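Local coordinates for protein phosphohistidine phosphatase SixA (Escherichia coli, PDB 1UJC) that removes the phosphoryl group from phosphohistidine on the HPt domain of the ArcB sensor, acting in a multistep His-Asp phosphorelay, at residues D18-R32 and F53-C66. Residues are numbered along the deposited sequence; the frame is centred on the assembly and turned at random.
Sequences DSVRPLTTNGCDESR and FLRAEQTLEEVGDC. With CA (calcium ion), chain B; WO4 (tungstate(VI)ion), chain C.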
loop_
_atom_site.group_PDB
_atom_site.type_symbol
_atom_site.label_atom_id
_atom_site.label_comp_id
_atom_site.label_asym_id
_atom_site.label_seq_id
_atom_site.Cartn_x
_atom_site.Cartn_y
_atom_site.Cartn_z
ATOM N N ASP A 18 11.626 13.546 9.390
ATOM C CA ASP A 18 10.791 12.907 8.370
ATOM C C ASP A 18 9.919 11.736 8.825
ATOM O O ASP A 18 8.713 11.735 8.597
ATOM C CB ASP A 18 11.641 12.433 7.185
ATOM C CG ASP A 18 10.788 11.869 6.052
ATOM O OD1 ASP A 18 10.173 12.668 5.312
ATOM O OD2 ASP A 18 10.720 10.629 5.912
ATOM N N SER A 19 10.525 10.740 9.462
ATOM C CA SER A 19 9.780 9.560 9.893
ATOM C C SER A 19 8.542 9.873 10.727
ATOM O O SER A 19 7.600 9.079 10.765
ATOM C CB SER A 19 10.687 8.610 10.683
ATOM O OG SER A 19 10.903 9.081 12.003
ATOM N N VAL A 20 8.533 11.024 11.388
ATOM C CA VAL A 20 7.402 11.377 12.240
ATOM C C VAL A 20 6.405 12.395 11.683
ATOM O O VAL A 20 5.529 12.863 12.411
ATOM C CB VAL A 20 7.902 11.852 13.621
ATOM C CG1 VAL A 20 8.557 10.693 14.351
ATOM C CG2 VAL A 20 8.899 12.984 13.455
ATOM N N ARG A 21 6.525 12.725 10.399
ATOM C CA ARG A 21 5.606 13.681 9.774
ATOM C C ARG A 21 4.208 13.080 9.792
ATOM O O ARG A 21 3.995 11.975 9.298
ATOM C CB ARG A 21 6.006 13.948 8.321
ATOM C CG ARG A 21 7.340 14.648 8.135
ATOM C CD ARG A 21 7.845 14.444 6.711
ATOM N NE ARG A 21 6.833 14.785 5.716
ATOM C CZ ARG A 21 6.786 14.265 4.495
ATOM N NH1 ARG A 21 7.697 13.376 4.121
ATOM N NH2 ARG A 21 5.828 14.630 3.650
ATOM N N PRO A 22 3.232 13.796 10.368
ATOM C CA PRO A 22 1.861 13.281 10.421
ATOM C C PRO A 22 1.101 13.502 9.113
ATOM O O PRO A 22 1.568 14.204 8.213
ATOM C CB PRO A 22 1.251 14.067 11.573
ATOM C CG PRO A 22 1.889 15.416 11.391
ATOM C CD PRO A 22 3.346 15.063 11.116
ATOM N N LEU A 23 -0.079 12.903 9.019
ATOM C CA LEU A 23 -0.912 13.041 7.834
ATOM C C LEU A 23 -1.651 14.374 7.930
ATOM O O LEU A 23 -1.885 14.878 9.023
ATOM C CB LEU A 23 -1.912 11.882 7.787
ATOM C CG LEU A 23 -2.087 11.063 6.503
ATOM C CD1 LEU A 23 -0.739 10.822 5.821
ATOM C CD2 LEU A 23 -2.761 9.742 6.856
ATOM N N THR A 24 -1.991 14.966 6.792
ATOM C CA THR A 24 -2.741 16.220 6.805
ATOM C C THR A 24 -4.224 15.847 6.798
ATOM O O THR A 24 -4.585 14.694 6.556
ATOM C CB THR A 24 -2.488 17.062 5.547
ATOM O OG1 THR A 24 -3.063 16.394 4.416
ATOM C CG2 THR A 24 -0.992 17.265 5.315
ATOM N N THR A 25 -5.076 16.832 7.055
ATOM C CA THR A 25 -6.514 16.620 7.054
ATOM C C THR A 25 -6.945 16.050 5.706
ATOM O O THR A 25 -7.714 15.092 5.648
ATOM C CB THR A 25 -7.247 17.946 7.312
ATOM O OG1 THR A 25 -6.952 18.388 8.643
ATOM C CG2 THR A 25 -8.741 17.780 7.152
ATOM N N ASN A 26 -6.442 16.644 4.629
ATOM C CA ASN A 26 -6.759 16.195 3.274
ATOM C C ASN A 26 -6.235 14.776 3.087
ATOM O O ASN A 26 -6.918 13.926 2.519
ATOM C CB ASN A 26 -6.123 17.138 2.242
ATOM C CG ASN A 26 -6.214 16.607 0.819
ATOM O OD1 ASN A 26 -7.301 16.517 0.235
ATOM N ND2 ASN A 26 -5.064 16.245 0.256
ATOM N N GLY A 27 -5.022 14.527 3.575
ATOM C CA GLY A 27 -4.434 13.204 3.466
ATOM C C GLY A 27 -5.325 12.174 4.132
ATOM O O GLY A 27 -5.438 11.041 3.662
ATOM N N CYS A 28 -5.947 12.564 5.242
ATOM C CA CYS A 28 -6.857 11.683 5.957
ATOM C C CYS A 28 -8.118 11.520 5.118
ATOM O O CYS A 28 -8.570 10.402 4.869
ATOM C CB CYS A 28 -7.231 12.277 7.324
ATOM S SG CYS A 28 -5.930 12.195 8.581
ATOM N N ASP A 29 -8.673 12.643 4.673
ATOM C CA ASP A 29 -9.888 12.623 3.870
ATOM C C ASP A 29 -9.756 11.723 2.647
ATOM O O ASP A 29 -10.600 10.857 2.412
ATOM C CB ASP A 29 -10.265 14.035 3.414
ATOM C CG ASP A 29 -10.518 14.984 4.577
ATOM O OD1 ASP A 29 -11.162 14.578 5.568
ATOM O OD2 ASP A 29 -10.081 16.149 4.487
ATOM N N GLU A 30 -8.695 11.924 1.870
ATOM C CA GLU A 30 -8.487 11.125 0.669
ATOM C C GLU A 30 -8.211 9.665 0.975
ATOM O O GLU A 30 -8.586 8.786 0.199
ATOM C CB GLU A 30 -7.340 11.687 -0.162
ATOM C CG GLU A 30 -7.547 13.114 -0.597
ATOM C CD GLU A 30 -6.566 13.524 -1.663
ATOM O OE1 GLU A 30 -5.364 13.211 -1.510
ATOM O OE2 GLU A 30 -6.995 14.160 -2.649
ATOM N N SER A 31 -7.551 9.398 2.095
ATOM C CA SER A 31 -7.271 8.017 2.449
ATOM C C SER A 31 -8.574 7.288 2.766
ATOM O O SER A 31 -8.727 6.111 2.437
ATOM C CB SER A 31 -6.304 7.949 3.631
ATOM O OG SER A 31 -4.975 8.176 3.188
ATOM N N ARG A 32 -9.513 7.993 3.397
ATOM C CA ARG A 32 -10.810 7.408 3.725
ATOM C C ARG A 32 -11.598 7.222 2.433
ATOM O O ARG A 32 -12.358 6.263 2.282
ATOM C CB ARG A 32 -11.601 8.312 4.684
ATOM C CG ARG A 32 -11.260 8.136 6.164
ATOM C CD ARG A 32 -12.395 8.661 7.058
ATOM N NE ARG A 32 -12.313 8.129 8.420
ATOM C CZ ARG A 32 -11.669 8.719 9.424
ATOM N NH1 ARG A 32 -11.053 9.873 9.231
ATOM N NH2 ARG A 32 -11.630 8.150 10.622
ATOM N N PHE A 53 6.994 4.302 9.351
ATOM C CA PHE A 53 6.836 5.752 9.406
ATOM C C PHE A 53 5.408 6.186 9.714
ATOM O O PHE A 53 4.442 5.650 9.160
ATOM C CB PHE A 53 7.307 6.391 8.096
ATOM C CG PHE A 53 8.803 6.348 7.898
ATOM C CD1 PHE A 53 9.634 5.749 8.845
ATOM C CD2 PHE A 53 9.379 6.898 6.760
ATOM C CE1 PHE A 53 11.016 5.698 8.656
ATOM C CE2 PHE A 53 10.758 6.852 6.565
ATOM C CZ PHE A 53 11.577 6.252 7.511
ATOM N N LEU A 54 5.292 7.174 10.595
ATOM C CA LEU A 54 4.001 7.687 11.036
ATOM C C LEU A 54 2.973 7.954 9.943
ATOM O O LEU A 54 1.797 7.631 10.116
ATOM C CB LEU A 54 4.195 8.953 11.885
ATOM C CG LEU A 54 4.806 8.733 13.278
ATOM C CD1 LEU A 54 4.755 10.018 14.085
ATOM C CD2 LEU A 54 4.037 7.650 14.000
ATOM N N ARG A 55 3.393 8.531 8.821
ATOM C CA ARG A 55 2.436 8.811 7.756
ATOM C C ARG A 55 1.826 7.542 7.165
ATOM O O ARG A 55 0.673 7.545 6.732
ATOM C CB ARG A 55 3.076 9.676 6.660
ATOM C CG ARG A 55 4.394 9.187 6.090
ATOM C CD ARG A 55 4.987 10.294 5.228
ATOM N NE ARG A 55 6.230 9.944 4.539
ATOM C CZ ARG A 55 7.440 9.922 5.096
ATOM N NH1 ARG A 55 7.606 10.221 6.378
ATOM N NH2 ARG A 55 8.499 9.628 4.352
ATOM N N ALA A 56 2.584 6.452 7.163
ATOM C CA ALA A 56 2.074 5.192 6.634
ATOM C C ALA A 56 1.073 4.594 7.627
ATOM O O ALA A 56 -0.049 4.239 7.264
ATOM C CB ALA A 56 3.225 4.218 6.385
ATOM N N GLU A 57 1.484 4.504 8.887
ATOM C CA GLU A 57 0.632 3.955 9.930
ATOM C C GLU A 57 -0.676 4.742 10.076
ATOM O O GLU A 57 -1.735 4.155 10.275
ATOM C CB GLU A 57 1.398 3.929 11.262
ATOM C CG GLU A 57 2.708 3.151 11.188
ATOM C CD GLU A 57 3.513 3.196 12.479
ATOM O OE1 GLU A 57 3.508 4.250 13.152
ATOM O OE2 GLU A 57 4.170 2.184 12.807
ATOM N N GLN A 58 -0.605 6.065 9.964
ATOM C CA GLN A 58 -1.800 6.886 10.094
ATOM C C GLN A 58 -2.728 6.658 8.904
ATOM O O GLN A 58 -3.947 6.661 9.048
ATOM C CB GLN A 58 -1.433 8.363 10.184
ATOM C CG GLN A 58 -2.500 9.185 10.880
ATOM C CD GLN A 58 -2.202 10.666 10.872
ATOM O OE1 GLN A 58 -1.048 11.081 10.785
ATOM N NE2 GLN A 58 -3.247 11.475 10.985
ATOM N N THR A 59 -2.147 6.471 7.724
ATOM C CA THR A 59 -2.948 6.206 6.539
ATOM C C THR A 59 -3.709 4.907 6.805
ATOM O O THR A 59 -4.893 4.786 6.483
ATOM C CB THR A 59 -2.060 6.036 5.296
ATOM O OG1 THR A 59 -1.447 7.290 4.973
ATOM C CG2 THR A 59 -2.886 5.556 4.115
ATOM N N LEU A 60 -3.020 3.950 7.422
ATOM C CA LEU A 60 -3.608 2.654 7.760
ATOM C C LEU A 60 -4.779 2.849 8.728
ATOM O O LEU A 60 -5.837 2.250 8.556
ATOM C CB LEU A 60 -2.556 1.754 8.418
ATOM C CG LEU A 60 -2.725 0.228 8.400
ATOM C CD1 LEU A 60 -2.004 -0.348 9.607
ATOM C CD2 LEU A 60 -4.187 -0.178 8.430
ATOM N N GLU A 61 -4.575 3.675 9.753
ATOM C CA GLU A 61 -5.622 3.945 10.743
ATOM C C GLU A 61 -6.878 4.410 10.027
ATOM O O GLU A 61 -7.959 3.848 10.200
ATOM C CB GLU A 61 -5.217 5.066 11.710
ATOM C CG GLU A 61 -3.964 4.855 12.525
ATOM C CD GLU A 61 -3.608 6.095 13.352
ATOM O OE1 GLU A 61 -2.505 6.115 13.935
ATOM O OE2 GLU A 61 -4.434 7.045 13.417
ATOM N N GLU A 62 -6.712 5.457 9.227
ATOM C CA GLU A 62 -7.807 6.060 8.478
ATOM C C GLU A 62 -8.543 5.049 7.610
ATOM O O GLU A 62 -9.777 5.000 7.601
ATOM C CB GLU A 62 -7.260 7.212 7.627
ATOM C CG GLU A 62 -6.746 8.383 8.462
ATOM C CD GLU A 62 -7.866 9.143 9.157
ATOM O OE1 GLU A 62 -7.699 9.533 10.335
ATOM O OE2 GLU A 62 -8.913 9.358 8.515
ATOM N N VAL A 63 -7.783 4.236 6.885
ATOM C CA VAL A 63 -8.367 3.222 6.025
ATOM C C VAL A 63 -9.144 2.211 6.857
ATOM O O VAL A 63 -10.279 1.871 6.531
ATOM C CB VAL A 63 -7.281 2.483 5.218
ATOM C CG1 VAL A 63 -7.874 1.261 4.532
ATOM C CG2 VAL A 63 -6.684 3.422 4.181
ATOM N N GLY A 64 -8.519 1.740 7.932
ATOM C CA GLY A 64 -9.151 0.766 8.806
ATOM C C GLY A 64 -10.456 1.262 9.392
ATOM O O GLY A 64 -11.290 0.470 9.839
ATOM N N ASP A 65 -10.635 2.578 9.392
ATOM C CA ASP A 65 -11.851 3.179 9.917
ATOM C C ASP A 65 -13.016 3.040 8.949
ATOM O O ASP A 65 -14.161 3.101 9.362
ATOM C CB ASP A 65 -11.635 4.662 10.220
ATOM C CG ASP A 65 -10.987 4.899 11.572
ATOM O OD1 ASP A 65 -10.696 3.918 12.289
ATOM O OD2 ASP A 65 -10.773 6.076 11.913
ATOM N N CYS A 66 -12.730 2.851 7.665
ATOM C CA CYS A 66 -13.794 2.734 6.674
ATOM C C CYS A 66 -13.902 1.342 6.061
ATOM O O CYS A 66 -14.959 0.949 5.564
ATOM C CB CYS A 66 -13.578 3.756 5.556
ATOM S SG CYS A 66 -13.313 5.455 6.108
HETATM CA CA CA B . -16.662 3.598 9.912
HETATM W W WO4 C . 6.295 10.100 0.532
HETATM O O1 WO4 C . 5.602 8.938 -0.551
HETATM O O2 WO4 C . 6.716 9.333 2.028
HETATM O O3 WO4 C . 5.263 11.473 0.722
HETATM O O4 WO4 C . 7.771 10.680 -0.160
HETATM O O HOH W 1 5.881 10.089 8.633
HETATM O O HOH W 2 -3.152 14.368 11.183
HETATM O O HOH W 3 -9.577 11.388 11.089
HETATM O O HOH W 4 -16.841 1.935 7.644
HETATM O O HOH W 5 -15.551 4.924 12.107
HETATM O O HOH W 6 -16.053 1.125 11.170
HETATM O O HOH W 7 -17.926 6.043 10.433
HETATM O O HOH W 8 -15.704 5.945 8.802
#
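Asp18 and Arg55 form a salt bridge beside the bound tungstate: Arg55 NH2 meets Asp18 OD2 on the syn side of that oxygen, at 2.9 Å, with the carboxylate turned 75° from the guanidinium plane. The other oxygen, Asp18 OD1, takes Arg21 NH1 at 2.8 Å, so one carboxylate grips two arginines. Arg21 NH1 lies over the centre of the Arg55 guanidinium, the two planes 31° apart, an arrangement that Asp18 and the nearby oxyanion would be expected to stabilise. With its chain extended from CG to NE, Arg55 reaches tungstate O2 through both NE (2.6 Å) and NH2, while NH1 and the backbone N share a water with Arg21 O. A leucine in place of Asp18 would probably leave both guanidinium groups without their shared carboxylate, and the stacked pair of like charges less well compensated. At the far end a second salt bridge joins Arg32 NH2 to Asp65 OD2 (2.6 Å). Between these ends Gln58 OE1 accepts from Leu23 N at 2.7 Å; the donor stands above the amide's carbonyl plane, and water joins Gln58 NE2 to Leu23 O. Leu54 N bonds to Ser19 O, and Ser19 CB sits over the Phe53 ring in a CH-pi contact, 3.8 Å from its centroid. Leu23 CD2 rests 3.4 Å from Thr59 OG1, which donates back to Arg55 O, Ser31 OG faces Thr59 CG2, and Cys66 SG lies alongside the methylenes of Arg32. The axes of helix segments 25-32 and 54-66 cross at -44°, 8.5 Å apart at their closest. The arrangement belongs to the alpha/beta fold of the histidine phosphatase superfamily: Arg55, at the start of its helix, joins Arg7, His8, His108 and Leu109 in the tungstate pocket, consistent with a phosphate-binding site.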